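Long-range contacts in HhaI Restriction Endonuclease (Haemophilus parahaemolyticus, PDB 6UKF), which recognises a specific DNA sequence as a restriction endonuclease and probably cuts it by hydrolysing its phosphodiester backbone: residues Val150-Arg155 and Val230-Ser235; Met86-Glu91 and Ile105-Glu110; Asn79-Lys84 and Phe113-Lys118; Lys48-Gln53 and Ile234-Asn239. All blocks are in the same frame, centred on the assembly; numbering follows the deposited sequence.

Interaction 1: residues Val150-Arg155 and Val230-Ser235; sequences VSCTYR and VIFSIS. With CA (calcium ion), chain R; EDO (1,2-ethanediol), chain F; nucleotides of chain C.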
# COMPACT_ATOMS: atom_id res chain seq x y z
N VAL A 150 12.79 -6.26 7.65
CA VAL A 150 11.76 -6.70 6.72
C VAL A 150 11.28 -8.09 7.11
O VAL A 150 12.07 -8.95 7.49
CB VAL A 150 12.28 -6.71 5.26
CG1 VAL A 150 11.15 -7.05 4.30
CG2 VAL A 150 12.91 -5.37 4.91
N SER A 151 9.97 -8.29 7.01
CA SER A 151 9.36 -9.61 7.11
C SER A 151 8.35 -9.77 5.99
O SER A 151 7.97 -8.81 5.32
CB SER A 151 8.70 -9.84 8.48
OG SER A 151 7.57 -9.01 8.65
N CYS A 152 7.90 -11.01 5.80
CA CYS A 152 7.06 -11.35 4.66
C CYS A 152 6.02 -12.36 5.11
O CYS A 152 6.35 -13.34 5.77
CB CYS A 152 7.93 -11.94 3.55
SG CYS A 152 7.05 -12.50 2.10
N THR A 153 4.76 -12.11 4.75
CA THR A 153 3.68 -13.02 5.10
C THR A 153 2.77 -13.22 3.89
O THR A 153 2.75 -12.42 2.96
CB THR A 153 2.87 -12.52 6.30
OG1 THR A 153 2.12 -13.61 6.85
CG2 THR A 153 1.92 -11.40 5.90
N TYR A 154 2.05 -14.34 3.93
CA TYR A 154 1.03 -14.66 2.93
C TYR A 154 -0.31 -14.61 3.65
O TYR A 154 -0.55 -15.38 4.58
CB TYR A 154 1.28 -16.06 2.37
CG TYR A 154 0.35 -16.49 1.26
CD1 TYR A 154 0.18 -15.72 0.11
CD2 TYR A 154 -0.33 -17.70 1.33
CE1 TYR A 154 -0.66 -16.14 -0.91
CE2 TYR A 154 -1.16 -18.12 0.32
CZ TYR A 154 -1.33 -17.34 -0.80
OH TYR A 154 -2.16 -17.78 -1.80
N ARG A 155 -1.17 -13.67 3.25
CA ARG A 155 -2.43 -13.48 3.94
C ARG A 155 -3.52 -13.05 2.97
O ARG A 155 -3.25 -12.40 1.96
CB ARG A 155 -2.32 -12.44 5.07
CG ARG A 155 -2.10 -10.99 4.63
CD ARG A 155 -1.99 -10.10 5.86
NE ARG A 155 -1.65 -8.71 5.58
CZ ARG A 155 -2.54 -7.73 5.44
NH1 ARG A 155 -3.84 -7.97 5.53
NH2 ARG A 155 -2.12 -6.49 5.19
N VAL A 230 1.27 -12.43 -1.04
CA VAL A 230 2.54 -12.21 -0.36
C VAL A 230 2.68 -10.71 -0.17
O VAL A 230 2.47 -9.93 -1.11
CB VAL A 230 3.69 -12.78 -1.19
CG1 VAL A 230 5.02 -12.44 -0.57
CG2 VAL A 230 3.53 -14.28 -1.35
N ILE A 231 3.00 -10.28 1.04
CA ILE A 231 3.04 -8.85 1.35
C ILE A 231 4.14 -8.61 2.38
O ILE A 231 4.33 -9.39 3.31
CB ILE A 231 1.65 -8.34 1.79
CG1 ILE A 231 1.69 -6.84 2.09
CG2 ILE A 231 1.12 -9.13 2.98
CD1 ILE A 231 0.33 -6.20 2.05
N PHE A 232 4.86 -7.51 2.19
CA PHE A 232 6.05 -7.21 2.97
C PHE A 232 5.76 -6.15 4.01
O PHE A 232 5.06 -5.17 3.75
CB PHE A 232 7.17 -6.75 2.04
CG PHE A 232 7.55 -7.78 1.02
CD1 PHE A 232 6.95 -7.80 -0.22
CD2 PHE A 232 8.46 -8.77 1.34
CE1 PHE A 232 7.28 -8.77 -1.15
CE2 PHE A 232 8.80 -9.74 0.41
CZ PHE A 232 8.20 -9.74 -0.83
N SER A 233 6.29 -6.37 5.21
CA SER A 233 6.21 -5.41 6.30
C SER A 233 7.61 -4.95 6.65
O SER A 233 8.57 -5.73 6.61
CB SER A 233 5.54 -6.03 7.53
OG SER A 233 4.17 -6.28 7.28
N ILE A 234 7.73 -3.67 6.99
CA ILE A 234 9.02 -3.08 7.31
C ILE A 234 8.91 -2.32 8.62
O ILE A 234 7.87 -1.75 8.95
CB ILE A 234 9.56 -2.18 6.17
CG1 ILE A 234 8.67 -0.95 5.97
CG2 ILE A 234 9.66 -2.99 4.89
CD1 ILE A 234 9.20 0.00 4.91
N SER A 235 10.00 -2.33 9.39
CA SER A 235 10.09 -1.62 10.65
C SER A 235 11.43 -0.89 10.69
O SER A 235 12.48 -1.52 10.54
CB SER A 235 9.97 -2.58 11.83
OG SER A 235 9.92 -1.87 13.05
CA CA R . 4.97 -10.05 8.30
C1 EDO F . 8.58 -5.87 10.27
O1 EDO F . 7.77 -7.04 10.40
C2 EDO F . 10.03 -6.28 10.06
O2 EDO F . 10.49 -7.06 11.16
P DT C 4 -7.98 -11.56 12.05
OP1 DT C 4 -9.34 -11.85 12.55
OP2 DT C 4 -7.21 -12.61 11.36
O5' DT C 4 -8.08 -10.29 11.09
C5' DT C 4 -8.71 -9.13 11.56
C4' DT C 4 -8.61 -8.02 10.56
O4' DT C 4 -7.28 -7.50 10.55
C3' DT C 4 -8.90 -8.43 9.11
O3' DT C 4 -10.27 -8.09 8.83
C2' DT C 4 -7.86 -7.66 8.27
C1' DT C 4 -7.02 -6.91 9.30
N1 DT C 4 -5.55 -6.95 9.12
C2 DT C 4 -4.87 -5.79 8.85
O2 DT C 4 -5.42 -4.71 8.71
N3 DT C 4 -3.52 -5.93 8.74
C4 DT C 4 -2.78 -7.09 8.88
O4 DT C 4 -1.56 -7.12 8.76
C5 DT C 4 -3.55 -8.27 9.18
C7 DT C 4 -2.87 -9.59 9.36
C6 DT C 4 -4.88 -8.15 9.30
P DG C 5 -10.93 -8.33 7.40
OP1 DG C 5 -12.38 -8.55 7.65
OP2 DG C 5 -10.17 -9.34 6.63
O5' DG C 5 -10.80 -6.91 6.70
C5' DG C 5 -11.35 -5.77 7.32
C4' DG C 5 -11.09 -4.57 6.45
O4' DG C 5 -9.67 -4.24 6.50
C3' DG C 5 -11.42 -4.80 4.98
O3' DG C 5 -11.93 -3.63 4.39
C2' DG C 5 -10.06 -5.18 4.41
C1' DG C 5 -9.18 -4.19 5.17
N9 DG C 5 -7.77 -4.48 5.15
C8 DG C 5 -7.13 -5.68 5.32
N7 DG C 5 -5.84 -5.60 5.21
C5 DG C 5 -5.60 -4.25 4.95
C6 DG C 5 -4.39 -3.54 4.73
O6 DG C 5 -3.23 -3.98 4.72
N1 DG C 5 -4.62 -2.19 4.50
C2 DG C 5 -5.85 -1.59 4.47
N2 DG C 5 -5.87 -0.27 4.23
N3 DG C 5 -6.99 -2.23 4.68
C4 DG C 5 -6.79 -3.55 4.90
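V150 packs CG2 beside CG2 of I234, both side chains pointing the same way where antiparallel strands 148-156 and 228-236 meet. At S151 the pairing becomes hydrogen-bonded: S151 N donates to S233 O at 2.9 Å and 167°, and S233 N answers to S151 O. The S151 OG, between its own backbone N and carbonyl carbon (chi1 67°), binds the calcium ion at 2.8 Å. C152 turns to the other face; its SG lies 3.4 Å from V230 CG1 and obliquely against the F232 ring, 4.3 Å from the centroid, a sulfur-aromatic contact. T153 repeats the two-bond pairing with I231 and belongs with S151 to the calcium site. Y154 crosses V230 at about a right angle, its ring edge near V230 N, while its OH bonds to L59 O. R155 reaches past I231 CG2 to the DNA, where R155 NH1 donates to N7 of DG5 of chain C at 3.1 Å and 178°. R155 NH2 donates to O6 of the same DG5 at 2.8 Å, and DT4 of chain C lies over one guanidinium face. This two-pronged grip reads a guanine edge: one sheet face serves metal and base, the other is largely apolar.

Interaction 2: residues Met86-Glu91 and Ile105-Glu110; sequences MQFMSE and IIPLPE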
# COMPACT_ATOMS: atom_id res chain seq x y z
N MET A 86 7.94 -18.10 -4.18
CA MET A 86 6.97 -19.05 -4.71
C MET A 86 7.48 -20.48 -4.57
O MET A 86 6.71 -21.38 -4.23
CB MET A 86 6.71 -18.74 -6.18
CG MET A 86 5.94 -17.46 -6.41
SD MET A 86 5.77 -17.06 -8.16
CE MET A 86 4.91 -18.50 -8.78
N GLN A 87 8.76 -20.70 -4.84
CA GLN A 87 9.32 -22.04 -4.72
C GLN A 87 9.23 -22.53 -3.28
O GLN A 87 8.82 -23.67 -3.03
CB GLN A 87 10.77 -22.02 -5.19
CG GLN A 87 11.53 -23.31 -4.94
CD GLN A 87 12.92 -23.27 -5.51
OE1 GLN A 87 13.14 -22.77 -6.61
NE2 GLN A 87 13.88 -23.78 -4.75
N PHE A 88 9.59 -21.68 -2.32
CA PHE A 88 9.51 -22.09 -0.92
C PHE A 88 8.08 -22.44 -0.54
O PHE A 88 7.82 -23.48 0.08
CB PHE A 88 10.05 -21.00 -0.00
CG PHE A 88 9.93 -21.36 1.45
CD1 PHE A 88 8.79 -21.03 2.16
CD2 PHE A 88 10.93 -22.06 2.09
CE1 PHE A 88 8.66 -21.38 3.49
CE2 PHE A 88 10.81 -22.41 3.42
CZ PHE A 88 9.68 -22.06 4.12
N MET A 89 7.13 -21.58 -0.91
CA MET A 89 5.73 -21.84 -0.55
C MET A 89 5.21 -23.09 -1.24
O MET A 89 4.46 -23.87 -0.63
CB MET A 89 4.88 -20.63 -0.92
CG MET A 89 5.15 -19.41 -0.06
SD MET A 89 4.23 -17.96 -0.59
CE MET A 89 2.54 -18.54 -0.43
N SER A 90 5.60 -23.31 -2.50
CA SER A 90 5.13 -24.48 -3.23
C SER A 90 5.73 -25.77 -2.66
O SER A 90 5.03 -26.78 -2.54
CB SER A 90 5.46 -24.33 -4.71
OG SER A 90 4.74 -23.24 -5.27
N GLU A 91 7.02 -25.75 -2.32
CA GLU A 91 7.63 -26.91 -1.70
C GLU A 91 7.05 -27.18 -0.31
O GLU A 91 7.19 -28.30 0.20
CB GLU A 91 9.15 -26.74 -1.65
CG GLU A 91 9.79 -26.63 -3.04
CD GLU A 91 11.31 -26.57 -3.02
OE1 GLU A 91 11.90 -27.03 -3.94
OE2 GLU A 91 11.93 -25.99 -1.99
N ILE A 105 3.76 -16.41 8.14
CA ILE A 105 5.04 -15.80 7.82
C ILE A 105 5.86 -16.75 6.95
O ILE A 105 5.69 -17.98 6.99
CB ILE A 105 5.77 -15.47 9.14
CG1 ILE A 105 6.95 -14.52 8.91
CG2 ILE A 105 6.23 -16.75 9.83
CD1 ILE A 105 7.29 -13.70 10.13
N ILE A 106 6.74 -16.17 6.14
CA ILE A 106 7.59 -16.90 5.23
C ILE A 106 9.02 -16.81 5.76
O ILE A 106 9.61 -15.71 5.76
CB ILE A 106 7.48 -16.37 3.79
CG1 ILE A 106 6.06 -16.60 3.27
CG2 ILE A 106 8.49 -17.05 2.89
CD1 ILE A 106 5.63 -15.64 2.18
N PRO A 107 9.62 -17.92 6.25
CA PRO A 107 10.92 -17.88 6.91
C PRO A 107 12.11 -17.99 5.97
O PRO A 107 13.05 -18.77 6.20
CB PRO A 107 10.85 -19.09 7.85
CG PRO A 107 10.06 -20.08 7.06
CD PRO A 107 9.01 -19.26 6.34
N LEU A 108 12.10 -17.21 4.90
CA LEU A 108 13.27 -17.15 4.04
C LEU A 108 14.23 -16.09 4.54
O LEU A 108 13.86 -15.24 5.36
CB LEU A 108 12.84 -16.82 2.61
CG LEU A 108 12.24 -17.99 1.83
CD1 LEU A 108 11.65 -17.50 0.52
CD2 LEU A 108 13.28 -19.07 1.58
N PRO A 109 15.48 -16.11 4.08
CA PRO A 109 16.43 -15.08 4.51
C PRO A 109 15.89 -13.68 4.21
O PRO A 109 15.31 -13.43 3.16
CB PRO A 109 17.68 -15.39 3.68
CG PRO A 109 17.59 -16.85 3.42
CD PRO A 109 16.12 -17.12 3.22
N GLU A 110 16.10 -12.78 5.17
CA GLU A 110 15.62 -11.41 5.02
C GLU A 110 16.12 -10.78 3.73
O GLU A 110 15.41 -9.97 3.12
CB GLU A 110 16.07 -10.59 6.23
CG GLU A 110 15.47 -9.21 6.31
CD GLU A 110 15.95 -8.45 7.53
OE1 GLU A 110 16.88 -8.94 8.20
OE2 GLU A 110 15.39 -7.38 7.82
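F88 of helix 80-91 meets three consecutive residues, I106, P107 and L108, and apolar contacts account for everything that passes between the segments; no hydrogen bond crosses. The ring is delivered by chi1 of 177°, which sets CG opposite the backbone N and carries the ring out to the 105-110 loop. At its far end CZ comes to 3.6 Å from P107 CG, and CE1 lies equally near P107 CD. The proline crosses the phenylalanine side chain at about a right angle. Nearer the helix, L108 slides past F88 in the opposite direction, with L108 CD2 3.8 Å from F88 CD2 and L108 CD1 beside F88 CB. I106 comes to the same side of the ring as P107 and L108, its CG2 4.1 Å from F88 CD1.

The single sulfur contact joins M89 to the other branch of I106: SD and CD1 are 3.9 Å apart, the two chains crossing nearly perpendicularly. I106 is thus divided, CG2 serving F88 and CD1 serving M89.

Within the segments, P107 centres an inverse gamma turn, closed by a weak L108 N to I106 O bond. S90 N and S90 OG reach M86 O from opposite faces of its carbonyl plane, and S90 OG also bonds to F68 N.

Around this patch Y96 of helix 93-96 touches F88, M89, I106 and P107, while strand 148-156 contributes Y154 against M89 and C152 against I106, whose backbones also bond.

Interaction 3: residues Asn79-Lys84 and Phe113-Lys118; sequences NPYTQK and FVNWIK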
# COMPACT_ATOMS: atom_id res chain seq x y z
N ASN A 79 10.33 -11.70 -10.61
CA ASN A 79 11.78 -11.59 -10.54
C ASN A 79 12.34 -12.77 -9.75
O ASN A 79 11.58 -13.57 -9.20
CB ASN A 79 12.19 -10.25 -9.92
CG ASN A 79 11.78 -10.10 -8.47
OD1 ASN A 79 12.16 -10.91 -7.62
ND2 ASN A 79 11.03 -9.05 -8.17
N PRO A 80 13.66 -12.93 -9.72
CA PRO A 80 14.22 -14.13 -9.07
C PRO A 80 13.83 -14.28 -7.62
O PRO A 80 13.75 -15.41 -7.12
CB PRO A 80 15.74 -13.94 -9.24
CG PRO A 80 15.87 -13.07 -10.44
CD PRO A 80 14.70 -12.13 -10.39
N TYR A 81 13.57 -13.17 -6.93
CA TYR A 81 13.19 -13.24 -5.52
C TYR A 81 11.72 -13.61 -5.37
O TYR A 81 11.37 -14.38 -4.47
CB TYR A 81 13.56 -11.92 -4.85
CG TYR A 81 14.96 -11.52 -5.29
CD1 TYR A 81 16.07 -12.20 -4.81
CD2 TYR A 81 15.15 -10.53 -6.24
CE1 TYR A 81 17.34 -11.87 -5.24
CE2 TYR A 81 16.42 -10.19 -6.67
CZ TYR A 81 17.51 -10.87 -6.17
OH TYR A 81 18.78 -10.54 -6.60
N THR A 82 10.87 -13.13 -6.27
CA THR A 82 9.53 -13.68 -6.38
C THR A 82 9.60 -15.19 -6.52
O THR A 82 8.87 -15.93 -5.85
CB THR A 82 8.82 -13.10 -7.61
OG1 THR A 82 9.05 -11.69 -7.71
CG2 THR A 82 7.32 -13.39 -7.55
N GLN A 83 10.48 -15.67 -7.41
CA GLN A 83 10.56 -17.10 -7.68
C GLN A 83 11.01 -17.88 -6.45
O GLN A 83 10.50 -18.97 -6.18
CB GLN A 83 11.48 -17.35 -8.88
CG GLN A 83 10.77 -17.18 -10.21
CD GLN A 83 11.70 -16.88 -11.36
OE1 GLN A 83 12.91 -16.75 -11.19
NE2 GLN A 83 11.13 -16.76 -12.56
N LYS A 84 11.97 -17.34 -5.70
CA LYS A 84 12.40 -18.01 -4.48
C LYS A 84 11.25 -18.14 -3.48
O LYS A 84 11.08 -19.18 -2.85
CB LYS A 84 13.57 -17.26 -3.84
CG LYS A 84 14.85 -17.25 -4.65
CD LYS A 84 15.92 -16.41 -3.96
CE LYS A 84 17.06 -16.06 -4.91
NZ LYS A 84 17.64 -17.26 -5.57
N PHE A 113 13.80 -10.88 0.75
CA PHE A 113 12.73 -9.89 0.77
C PHE A 113 13.27 -8.50 0.47
O PHE A 113 12.64 -7.74 -0.27
CB PHE A 113 12.06 -9.92 2.14
CG PHE A 113 11.63 -11.29 2.58
CD1 PHE A 113 11.10 -12.20 1.68
CD2 PHE A 113 11.78 -11.68 3.90
CE1 PHE A 113 10.71 -13.46 2.09
CE2 PHE A 113 11.40 -12.93 4.31
CZ PHE A 113 10.86 -13.82 3.41
N VAL A 114 14.43 -8.16 1.03
CA VAL A 114 15.06 -6.89 0.70
C VAL A 114 15.32 -6.81 -0.80
O VAL A 114 15.10 -5.77 -1.43
CB VAL A 114 16.35 -6.69 1.51
CG1 VAL A 114 17.13 -5.50 0.99
CG2 VAL A 114 16.02 -6.53 2.98
N ASN A 115 15.81 -7.90 -1.39
CA ASN A 115 16.11 -7.89 -2.82
C ASN A 115 14.84 -7.78 -3.65
O ASN A 115 14.83 -7.11 -4.69
CB ASN A 115 16.94 -9.11 -3.20
CG ASN A 115 18.38 -8.98 -2.78
OD1 ASN A 115 18.91 -7.87 -2.70
ND2 ASN A 115 19.03 -10.10 -2.51
N TRP A 116 13.75 -8.42 -3.22
CA TRP A 116 12.48 -8.21 -3.91
C TRP A 116 12.10 -6.74 -3.87
O TRP A 116 11.72 -6.15 -4.90
CB TRP A 116 11.36 -9.06 -3.30
CG TRP A 116 10.09 -8.94 -4.09
CD1 TRP A 116 9.67 -9.76 -5.09
CD2 TRP A 116 9.10 -7.91 -3.97
NE1 TRP A 116 8.47 -9.31 -5.60
CE2 TRP A 116 8.10 -8.18 -4.93
CE3 TRP A 116 8.95 -6.78 -3.15
CZ2 TRP A 116 6.98 -7.37 -5.08
CZ3 TRP A 116 7.83 -5.98 -3.30
CH2 TRP A 116 6.86 -6.28 -4.26
N ILE A 117 12.19 -6.12 -2.69
CA ILE A 117 11.84 -4.71 -2.53
C ILE A 117 12.70 -3.85 -3.45
O ILE A 117 12.20 -2.95 -4.13
CB ILE A 117 11.97 -4.31 -1.05
CG1 ILE A 117 10.82 -4.92 -0.25
CG2 ILE A 117 12.03 -2.80 -0.88
CD1 ILE A 117 10.96 -4.79 1.26
N LYS A 118 14.01 -4.11 -3.48
CA LYS A 118 14.89 -3.32 -4.34
C LYS A 118 14.49 -3.46 -5.80
O LYS A 118 14.39 -2.46 -6.53
CB LYS A 118 16.34 -3.74 -4.12
CG LYS A 118 16.90 -3.30 -2.79
CD LYS A 118 18.31 -3.79 -2.57
CE LYS A 118 18.88 -3.25 -1.27
NZ LYS A 118 20.24 -3.79 -0.99
O HOH W 1 7.00 -10.01 -8.11
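T82 OG1 takes a straight bond from N79 N (3.2 Å, 166°) and a bond with a water at 2.7 Å, the same water that accepts from W116 NE1 at 3.0 Å. The first of these is half of a capping box: in return N79 OD1, at the N-cap of helix 80-91, accepts from T82 N at 2.9 Å, the donor standing above the amide plane, and more weakly from Y81 N. The box therefore fixes the helix start, and the water joins it to helix 110-123, whose short segment here runs at 141° to that of residues 80-84, with axes 8.8 Å apart. The N79 amide crosses the W116 side chain at about a right angle, and N79 ND2 comes to 3.4 Å from W116 CD1. W116 extends with CG opposite its backbone N (chi1 -175°), which brings the indole edge to the box; the same ring stacks on F232 of strand 228-236 and on Y120. Elsewhere along the interface, Y81 CB packs on W116 CB. The Y81 ring receives N115 in a CH-pi contact, with N115 CB 3.4 Å from the ring centroid, almost directly over its centre.

Interaction 4: residues Lys48-Gln53 and Ile234-Asn239; sequences KMPHSQ and ISLKNN. With EDO (1,2-ethanediol), chain E; EDO (1,2-ethanediol), chain G; PO4 (phosphate ion), chain Q; nucleotides of chain B.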
# COMPACT_ATOMS: atom_id res chain seq x y z
N LYS A 48 7.74 6.44 3.83
CA LYS A 48 7.32 5.31 4.65
C LYS A 48 7.36 5.72 6.11
O LYS A 48 8.36 6.27 6.58
CB LYS A 48 8.23 4.10 4.45
CG LYS A 48 8.04 3.39 3.12
CD LYS A 48 6.73 2.63 3.09
CE LYS A 48 6.30 2.33 1.68
NZ LYS A 48 4.91 1.77 1.63
N MET A 49 6.28 5.44 6.83
CA MET A 49 6.30 5.59 8.27
C MET A 49 7.18 4.50 8.88
O MET A 49 7.51 3.51 8.22
CB MET A 49 4.89 5.52 8.83
CG MET A 49 3.98 6.62 8.31
SD MET A 49 2.48 6.84 9.28
CE MET A 49 3.14 7.67 10.72
N PRO A 50 7.58 4.66 10.14
CA PRO A 50 8.45 3.65 10.76
C PRO A 50 7.91 2.24 10.71
O PRO A 50 8.70 1.29 10.61
CB PRO A 50 8.61 4.17 12.19
CG PRO A 50 8.49 5.65 12.06
CD PRO A 50 7.46 5.88 10.97
N HIS A 51 6.59 2.05 10.78
CA HIS A 51 5.97 0.74 10.67
C HIS A 51 5.02 0.79 9.48
O HIS A 51 3.95 1.40 9.56
CB HIS A 51 5.23 0.37 11.95
CG HIS A 51 6.10 0.39 13.16
ND1 HIS A 51 6.93 -0.66 13.50
CD2 HIS A 51 6.29 1.33 14.11
CE1 HIS A 51 7.58 -0.37 14.60
NE2 HIS A 51 7.21 0.84 15.00
N SER A 52 5.42 0.15 8.38
CA SER A 52 4.71 0.24 7.12
C SER A 52 4.70 -1.13 6.45
O SER A 52 5.39 -2.06 6.87
CB SER A 52 5.39 1.23 6.17
OG SER A 52 5.44 2.53 6.73
N GLN A 53 3.94 -1.22 5.37
CA GLN A 53 4.04 -2.33 4.43
C GLN A 53 4.75 -1.81 3.19
O GLN A 53 5.01 -0.62 3.05
CB GLN A 53 2.66 -2.93 4.16
CG GLN A 53 2.08 -3.53 5.45
CD GLN A 53 0.67 -4.06 5.30
OE1 GLN A 53 0.46 -5.27 5.23
NE2 GLN A 53 -0.30 -3.15 5.27
N ILE A 234 7.73 -3.67 6.99
CA ILE A 234 9.02 -3.08 7.31
C ILE A 234 8.91 -2.32 8.62
O ILE A 234 7.87 -1.75 8.95
CB ILE A 234 9.56 -2.18 6.17
CG1 ILE A 234 8.67 -0.95 5.97
CG2 ILE A 234 9.66 -2.99 4.89
CD1 ILE A 234 9.20 0.00 4.91
N SER A 235 10.00 -2.33 9.39
CA SER A 235 10.09 -1.62 10.65
C SER A 235 11.43 -0.89 10.69
O SER A 235 12.48 -1.52 10.54
CB SER A 235 9.97 -2.58 11.83
OG SER A 235 9.92 -1.87 13.05
N LEU A 236 11.38 0.42 10.90
CA LEU A 236 12.60 1.22 10.92
C LEU A 236 13.52 0.74 12.03
O LEU A 236 13.10 0.52 13.16
CB LEU A 236 12.23 2.69 11.13
CG LEU A 236 13.33 3.73 10.95
CD1 LEU A 236 13.92 3.70 9.55
CD2 LEU A 236 12.78 5.12 11.26
N LYS A 237 14.80 0.57 11.69
CA LYS A 237 15.78 0.12 12.66
C LYS A 237 16.06 1.18 13.72
O LYS A 237 16.01 2.39 13.45
CB LYS A 237 17.09 -0.23 11.96
CG LYS A 237 17.01 -1.48 11.11
CD LYS A 237 18.32 -1.74 10.40
CE LYS A 237 18.38 -3.15 9.85
NZ LYS A 237 19.72 -3.47 9.28
N ASN A 238 16.36 0.72 14.93
CA ASN A 238 16.76 1.58 16.02
C ASN A 238 18.26 1.90 16.02
O ASN A 238 18.69 2.75 16.81
CB ASN A 238 16.43 0.92 17.37
CG ASN A 238 14.93 0.80 17.62
OD1 ASN A 238 14.43 -0.28 17.92
ND2 ASN A 238 14.22 1.91 17.50
N ASN A 239 19.05 1.25 15.17
CA ASN A 239 20.52 1.30 15.24
C ASN A 239 21.13 1.60 13.87
O ASN A 239 22.05 0.93 13.41
CB ASN A 239 21.08 -0.02 15.77
CG ASN A 239 20.79 -1.18 14.86
OD1 ASN A 239 19.98 -1.07 13.94
ND2 ASN A 239 21.43 -2.31 15.11
C1 EDO E . 2.42 3.63 12.99
O1 EDO E . 2.62 2.32 13.52
C2 EDO E . 3.26 3.82 11.73
O2 EDO E . 4.65 3.90 12.07
C1 EDO G . 15.78 -2.62 16.13
O1 EDO G . 15.98 -3.69 17.01
C2 EDO G . 16.36 -2.68 14.79
O2 EDO G . 17.68 -3.14 14.81
P PO4 Q . 23.18 -2.90 9.01
O1 PO4 Q . 22.31 -2.79 10.24
O2 PO4 Q . 24.38 -3.76 9.33
O3 PO4 Q . 22.40 -3.52 7.89
O4 PO4 Q . 23.65 -1.53 8.59
P DA B 10 2.87 3.78 4.76
OP1 DA B 10 3.64 4.91 5.30
OP2 DA B 10 3.45 2.94 3.68
O5' DA B 10 2.48 2.75 5.92
C5' DA B 10 2.21 3.21 7.23
C4' DA B 10 0.73 3.20 7.50
O4' DA B 10 0.20 1.85 7.33
C3' DA B 10 0.32 3.62 8.91
O3' DA B 10 -0.88 4.37 8.82
C2' DA B 10 0.17 2.29 9.64
C1' DA B 10 -0.36 1.38 8.55
N9 DA B 10 -0.01 -0.02 8.68
C8 DA B 10 1.23 -0.54 8.95
N7 DA B 10 1.25 -1.85 8.98
C5 DA B 10 -0.06 -2.22 8.71
C6 DA B 10 -0.69 -3.47 8.60
N6 DA B 10 -0.05 -4.63 8.77
N1 DA B 10 -2.01 -3.48 8.32
C2 DA B 10 -2.64 -2.32 8.15
N3 DA B 10 -2.16 -1.08 8.22
C4 DA B 10 -0.84 -1.10 8.51
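I234 and P50 bury the most surface where the start of strand 51-62 lies antiparallel against the end of strand 228-236, inside the antiparallel sheet that also holds strand 148-156. I234 pairs with S52 through two backbone bonds: I234 N donates to S52 O at 2.8 Å and 173°, and S52 N returns a longer bond to I234 O. Its CG1 branch, set between backbone N and carbonyl carbon by chi1 of 66°, passes S52 CB and carries CD1 to the aliphatic part of K48, where it is 4.0 Å from K48 CG; the two side chains cross at about a right angle.

P50 precedes the paired residues but extends the ladder, since its O accepts from L236 N in the carbonyl plane at 2.8 Å. The same oxygen lies 3.2 Å from S235 CA in a CA-H...O contact. Behind it, P50 CB meets L236 CB, so polar and apolar contacts fasten the same two residues. On the opposite sheet face from I234, the H51 ring approaches S235 obliquely, a contact left doubtful by the serine's two conformers.

The segment opening with K48 also grips the DNA backbone. K48 NZ both donates to OP2 of DA10 of chain B and bonds to Q53 O, a second hold that ties the lysine end back across its own turn. Beyond it, Q53 NE2 donates to a guanine O6 and Q53 OE1 accepts from R155. These bonds make the turn a phosphate-binding element leading into a base-reading residue. The same phosphate is held by M49 N, which donates to OP1 of DA10 of chain B at 3.1 Å.

In the fold
From the N terminus, the chain first lays down residues 48-53, which wait until 234-239 for their partner, so interaction 4 closes a loop of 180 residues. Inside it, interaction 3 joins helices 80-91 and 110-123, and interaction 2 nests within that hairpin of helices. Interaction 1 opens only after both have closed and ends on strand 228-236, sharing I234 and S235 with interaction 4. That strand lies between 51-62 and 148-156, making it the central strand, shared by interactions 1 and 4. Helix 110-123 packs on this sheet through W116 on F232 and F113 on C152, and helix 80-91 through M89 on Y154, while Q53 and R155 bond to each other on its DNA-binding side.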